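PDB 2VEC: pirin-like protein YhaK from Escherichia coli, which is a cytoplasmic bicupin of the pirin family that lacks quercetin 2,3-dioxygenase activity and carries a reactive cysteine, consistent with a role in sensing oxidative conditions. Local coordinates for residues A43-F49 and R64-V70; N89-E95 and P134-Q139. All coordinates share one frame; numbering follows the deposited sequence.

Contact 1: residues A43-F49 and R64-V70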
# COMPACT_ATOMS: atom_id res chain seq x y z
N ALA A 43 15.23 0.56 -3.10
CA ALA A 43 14.66 1.78 -3.64
C ALA A 43 14.00 2.61 -2.52
O ALA A 43 13.45 2.03 -1.56
CB ALA A 43 13.67 1.47 -4.74
N ARG A 44 14.11 3.93 -2.61
CA ARG A 44 13.49 4.83 -1.63
C ARG A 44 12.80 5.96 -2.41
O ARG A 44 13.46 6.62 -3.22
CB ARG A 44 14.58 5.46 -0.73
CG ARG A 44 15.29 4.51 0.20
CD ARG A 44 16.53 5.21 0.85
NE ARG A 44 16.06 6.38 1.61
CZ ARG A 44 16.45 7.64 1.42
NH1 ARG A 44 17.37 7.95 0.52
NH2 ARG A 44 15.91 8.60 2.18
N TYR A 45 11.50 6.18 -2.17
CA TYR A 45 10.75 7.21 -2.87
C TYR A 45 9.49 7.55 -2.11
O TYR A 45 9.01 6.71 -1.35
CB TYR A 45 10.38 6.77 -4.29
CG TYR A 45 9.68 5.42 -4.42
CD1 TYR A 45 10.40 4.24 -4.60
CD2 TYR A 45 8.28 5.34 -4.41
CE1 TYR A 45 9.72 3.01 -4.74
CE2 TYR A 45 7.58 4.10 -4.58
CZ TYR A 45 8.32 2.94 -4.71
OH TYR A 45 7.67 1.74 -4.87
N THR A 46 8.98 8.78 -2.29
CA THR A 46 7.71 9.22 -1.69
C THR A 46 6.80 9.96 -2.68
O THR A 46 7.23 10.98 -3.25
CB THR A 46 7.97 10.20 -0.51
OG1 THR A 46 8.92 9.62 0.40
CG2 THR A 46 6.68 10.50 0.23
N PHE A 47 5.58 9.43 -2.91
CA PHE A 47 4.56 10.10 -3.71
C PHE A 47 3.68 10.82 -2.69
O PHE A 47 3.28 10.19 -1.72
CB PHE A 47 3.60 9.14 -4.44
CG PHE A 47 4.20 8.31 -5.55
CD1 PHE A 47 4.12 8.75 -6.88
CD2 PHE A 47 4.67 7.05 -5.32
CE1 PHE A 47 4.62 7.97 -7.92
CE2 PHE A 47 5.19 6.25 -6.36
CZ PHE A 47 5.18 6.71 -7.64
N SER A 48 3.37 12.09 -2.92
CA SER A 48 2.40 12.83 -2.09
C SER A 48 1.30 13.32 -3.00
O SER A 48 1.59 14.04 -3.97
CB SER A 48 3.09 14.01 -1.40
OG SER A 48 4.17 13.54 -0.59
N PHE A 49 0.05 12.91 -2.72
CA PHE A 49 -1.10 13.26 -3.56
C PHE A 49 -2.15 14.06 -2.81
O PHE A 49 -2.31 13.95 -1.59
CB PHE A 49 -1.80 12.01 -4.14
CG PHE A 49 -0.89 11.10 -4.92
CD1 PHE A 49 -0.20 11.57 -6.04
CD2 PHE A 49 -0.71 9.77 -4.53
CE1 PHE A 49 0.67 10.76 -6.78
CE2 PHE A 49 0.11 8.93 -5.29
CZ PHE A 49 0.81 9.43 -6.40
N ARG A 64 -3.17 9.67 0.17
CA ARG A 64 -2.39 10.92 0.38
C ARG A 64 -0.87 10.77 0.23
O ARG A 64 -0.16 11.70 -0.16
CB ARG A 64 -2.75 11.54 1.73
CG ARG A 64 -4.26 11.83 1.88
CD ARG A 64 -4.80 12.73 0.70
NE ARG A 64 -4.06 13.99 0.52
CZ ARG A 64 -4.25 15.08 1.27
NH1 ARG A 64 -5.17 15.07 2.25
NH2 ARG A 64 -3.56 16.19 1.00
N VAL A 65 -0.35 9.60 0.56
CA VAL A 65 1.09 9.37 0.41
C VAL A 65 1.23 7.92 0.02
O VAL A 65 0.47 7.08 0.50
CB VAL A 65 1.79 9.57 1.77
CG1 VAL A 65 3.24 8.92 1.75
CG2 VAL A 65 1.82 11.07 2.12
N LEU A 66 2.18 7.62 -0.87
CA LEU A 66 2.66 6.24 -1.01
C LEU A 66 4.18 6.32 -1.01
O LEU A 66 4.81 7.07 -1.80
CB LEU A 66 2.12 5.54 -2.27
CG LEU A 66 2.62 4.07 -2.35
CD1 LEU A 66 1.61 3.16 -2.92
CD2 LEU A 66 3.98 3.96 -3.08
N ASN A 67 4.79 5.62 -0.08
CA ASN A 67 6.24 5.70 -0.01
C ASN A 67 6.90 4.37 0.16
O ASN A 67 6.24 3.38 0.51
CB ASN A 67 6.70 6.75 1.02
CG ASN A 67 6.59 6.29 2.44
OD1 ASN A 67 7.25 5.35 2.88
ND2 ASN A 67 5.80 7.04 3.22
N GLN A 68 8.17 4.31 -0.17
CA GLN A 68 8.97 3.16 0.16
C GLN A 68 10.23 3.68 0.80
O GLN A 68 10.86 4.60 0.29
CB GLN A 68 9.32 2.31 -1.06
CG GLN A 68 10.35 1.21 -0.71
CD GLN A 68 10.47 0.14 -1.76
OE1 GLN A 68 9.44 -0.41 -2.21
NE2 GLN A 68 11.71 -0.19 -2.16
N GLU A 69 10.56 3.13 1.97
CA GLU A 69 11.70 3.62 2.73
C GLU A 69 12.56 2.45 3.15
O GLU A 69 12.07 1.32 3.27
CB GLU A 69 11.22 4.41 3.95
CG GLU A 69 10.61 5.79 3.56
CD GLU A 69 11.66 6.75 2.97
OE1 GLU A 69 12.72 6.96 3.64
OE2 GLU A 69 11.44 7.27 1.85
N VAL A 70 13.84 2.73 3.34
CA VAL A 70 14.81 1.75 3.80
C VAL A 70 15.44 2.31 5.07
O VAL A 70 15.99 3.41 5.03
CB VAL A 70 15.89 1.47 2.71
CG1 VAL A 70 16.99 0.53 3.21
CG2 VAL A 70 15.25 0.91 1.42
O HOH W 1 9.23 -0.39 -4.92
O HOH W 2 11.75 9.23 0.13

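Contact 2: residues N89-E95 and P134-Q139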
# COMPACT_ATOMS: atom_id res chain seq x y z
N ASN A 89 1.31 -0.16 6.41
CA ASN A 89 2.67 -0.55 6.09
C ASN A 89 2.69 -1.97 5.55
O ASN A 89 2.03 -2.88 6.09
CB ASN A 89 3.58 -0.48 7.36
CG ASN A 89 3.75 0.97 7.88
OD1 ASN A 89 3.70 1.92 7.12
ND2 ASN A 89 3.83 1.12 9.19
N VAL A 90 3.46 -2.16 4.49
CA VAL A 90 3.66 -3.46 3.94
C VAL A 90 5.16 -3.67 4.09
O VAL A 90 5.96 -2.95 3.48
CB VAL A 90 3.24 -3.50 2.46
CG1 VAL A 90 3.56 -4.88 1.81
CG2 VAL A 90 1.75 -3.12 2.33
N ILE A 91 5.52 -4.57 4.97
CA ILE A 91 6.94 -4.90 5.17
C ILE A 91 7.44 -5.77 4.03
O ILE A 91 6.96 -6.89 3.84
CB ILE A 91 7.21 -5.62 6.48
CG1 ILE A 91 6.49 -4.94 7.66
CG2 ILE A 91 8.74 -5.65 6.74
CD1 ILE A 91 6.84 -3.46 7.85
N LEU A 92 8.42 -5.26 3.32
CA LEU A 92 9.05 -5.94 2.19
C LEU A 92 10.30 -6.71 2.56
O LEU A 92 10.59 -7.73 1.94
CB LEU A 92 9.39 -4.91 1.09
CG LEU A 92 8.12 -4.18 0.61
CD1 LEU A 92 8.53 -3.03 -0.34
CD2 LEU A 92 7.15 -5.15 -0.10
N ASP A 93 11.07 -6.22 3.53
CA ASP A 93 12.30 -6.92 3.92
C ASP A 93 12.59 -6.50 5.32
O ASP A 93 12.39 -5.34 5.66
CB ASP A 93 13.51 -6.58 2.97
CG ASP A 93 14.79 -7.38 3.29
OD1 ASP A 93 14.77 -8.64 3.46
OD2 ASP A 93 15.87 -6.72 3.28
N GLY A 94 13.02 -7.46 6.13
CA GLY A 94 13.39 -7.20 7.51
C GLY A 94 12.23 -7.23 8.50
O GLY A 94 11.23 -7.90 8.28
N GLU A 95 12.38 -6.48 9.59
CA GLU A 95 11.45 -6.51 10.70
C GLU A 95 11.53 -5.19 11.43
O GLU A 95 12.60 -4.58 11.54
CB GLU A 95 11.76 -7.68 11.69
CG GLU A 95 13.23 -7.95 11.90
CD GLU A 95 13.52 -8.91 13.03
OE1 GLU A 95 12.57 -9.40 13.69
OE2 GLU A 95 14.73 -9.17 13.25
N PRO A 134 19.26 -4.44 7.36
CA PRO A 134 18.33 -3.33 7.15
C PRO A 134 16.89 -3.74 7.04
O PRO A 134 16.56 -4.93 7.05
CB PRO A 134 18.77 -2.73 5.81
CG PRO A 134 19.23 -4.02 5.08
CD PRO A 134 19.99 -4.78 6.10
N LEU A 135 16.03 -2.71 6.91
CA LEU A 135 14.55 -2.85 6.74
C LEU A 135 13.97 -2.06 5.55
O LEU A 135 14.31 -0.89 5.36
CB LEU A 135 13.81 -2.39 8.01
CG LEU A 135 12.31 -2.03 8.00
CD1 LEU A 135 11.38 -3.25 8.06
CD2 LEU A 135 11.99 -1.11 9.16
N THR A 136 13.06 -2.67 4.77
CA THR A 136 12.41 -2.01 3.64
C THR A 136 10.89 -2.14 3.77
O THR A 136 10.38 -3.22 4.01
CB THR A 136 12.80 -2.61 2.28
OG1 THR A 136 14.22 -2.65 2.14
CG2 THR A 136 12.18 -1.77 1.10
N ARG A 137 10.18 -1.05 3.63
CA ARG A 137 8.74 -1.15 3.77
C ARG A 137 8.04 -0.10 2.94
O ARG A 137 8.57 0.99 2.75
CB ARG A 137 8.31 -1.09 5.23
CG ARG A 137 8.64 0.19 5.95
CD ARG A 137 7.41 1.05 6.05
NE ARG A 137 7.80 2.32 6.67
CZ ARG A 137 8.03 3.44 5.99
NH1 ARG A 137 7.89 3.45 4.67
NH2 ARG A 137 8.36 4.54 6.65
N MET A 138 6.87 -0.45 2.45
CA MET A 138 6.06 0.47 1.65
C MET A 138 4.97 0.95 2.60
O MET A 138 4.56 0.21 3.50
CB MET A 138 5.50 -0.25 0.45
CG MET A 138 4.47 0.57 -0.34
SD MET A 138 4.22 -0.11 -1.99
CE MET A 138 5.79 0.27 -2.81
N GLN A 139 4.57 2.20 2.44
CA GLN A 139 3.64 2.82 3.41
C GLN A 139 2.67 3.62 2.61
O GLN A 139 3.09 4.33 1.68
CB GLN A 139 4.43 3.70 4.39
CG GLN A 139 3.54 4.47 5.36
CD GLN A 139 4.33 5.26 6.36
OE1 GLN A 139 4.57 6.45 6.16
NE2 GLN A 139 4.76 4.61 7.43
O HOH W 3 16.11 -4.25 3.29
O HOH W 4 15.37 -5.60 9.61

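Contact 1: residues A43-F49 and R64-V70
Tyr45 lays one face of its ring over CB of Gln68, a CH-pi contact 4.0 Å from the ring centroid. Its CG stands between the backbone N and the carbonyl carbon (chi1 52°), which swings the ring across the Gln68 chain. Water 1, at the ring edge, accepts from Tyr45 OH and donates to Gln68 OE1. The other end of that amide, Gln68 NE2, gives a hydrogen bond of 2.9 Å to Ala43 O from above the carbonyl plane and another to Trp40 O, so a long amide suits this buried place. CD2 of Leu66 touches both Tyr45 CE2 and Phe47 CD2, 3.9 Å from each. Tyr45, Phe47, Leu66 and Gln68 share the face turned to the second cupin, where Tyr45 and Phe47 touch Gln207; 45-48 is an antiparallel edge strand of the N-terminal cupin's six-stranded sheet. On the reverse face, towards that cupin's interior, Thr46 lies beside Asn67. Water 2 joins Thr46 OG1 to Glu69 OE2, while Arg44 NH2 makes a long salt bridge to Glu69 OE1. At the far end Arg64 folds back, and NE donates almost straight to Phe49 O (2.7 Å, 172°), lying in the guanidinium plane; NH1 turns to Asp143.

Contact 2: residues N89-E95 and P134-Q139
A classic beta bulge interrupts the antiparallel pairing of strands 85-93 and 135-143 in the N-terminal cupin: Leu92 and Asp93 both face Thr136. Thr136 O therefore accepts two backbone hydrogens, from Leu92 N at 2.9 Å and from Asp93 N at 3.1 Å, and Thr136 N returns a bond to Asp93 O. Before the bulge the pairing is regular, with Val90 and Met138 exchanging both backbone bonds.

On one face Asn89 and Gln139 lie side by side with nearly coplanar amides. Gln139 NE2 donates to Asn89 OD1 (2.9 Å), which lies in the Gln139 amide plane. Gln139 reaches this position with CG anti to the backbone N (chi1 176°) and an extended chain; its NE2 also sits over one face of the Arg137 guanidinium. The buried Arg137 has a salt bridge to Glu126 and a hydrogen bond to Asn67. Beta-branched Ile91 offers two methyl ends, CD1 to the aliphatic CB of Arg137 at 3.8 Å and CG2 to Leu135 CD1.

On the other face Leu92 CD1 touches Thr136 CG2 and Met138 CB. Water 3 donates to both Asp93 OD2 and Thr136 OG1, and the threonine hydroxyl gives its own hydrogen to Leu41 O. Gly94 has positive phi (85°) and passes close to Pro134 O, where having no side chain suits it. Gln139 thus uses both ends of its amide, donating to Asn89 and accepting from Asn67 and Trp141, and the Glu126 carboxylate probably offsets the buried charge of Arg137.

Overall arrangement
The two contacts are centred 12 Å apart in the same six-stranded antiparallel sheet of the N-terminal cupin. They follow one another along the chain, contact 1 closing before contact 2 opens. Across the sheet, strand 63-71 of contact 1 neighbours strand 135-143 of contact 2, giving the order 45-48, 63-71, 135-143, 85-93. The seam between them is bonded by backbone, as in Asn67 N to Gln139 O (2.8 Å); Tyr45 also packs on Met138. Contact 1 is the partly exposed margin and contact 2 the buried middle. Residues of both also meet the C-terminal cupin, so this sheet helps join the two halves of the bicupin.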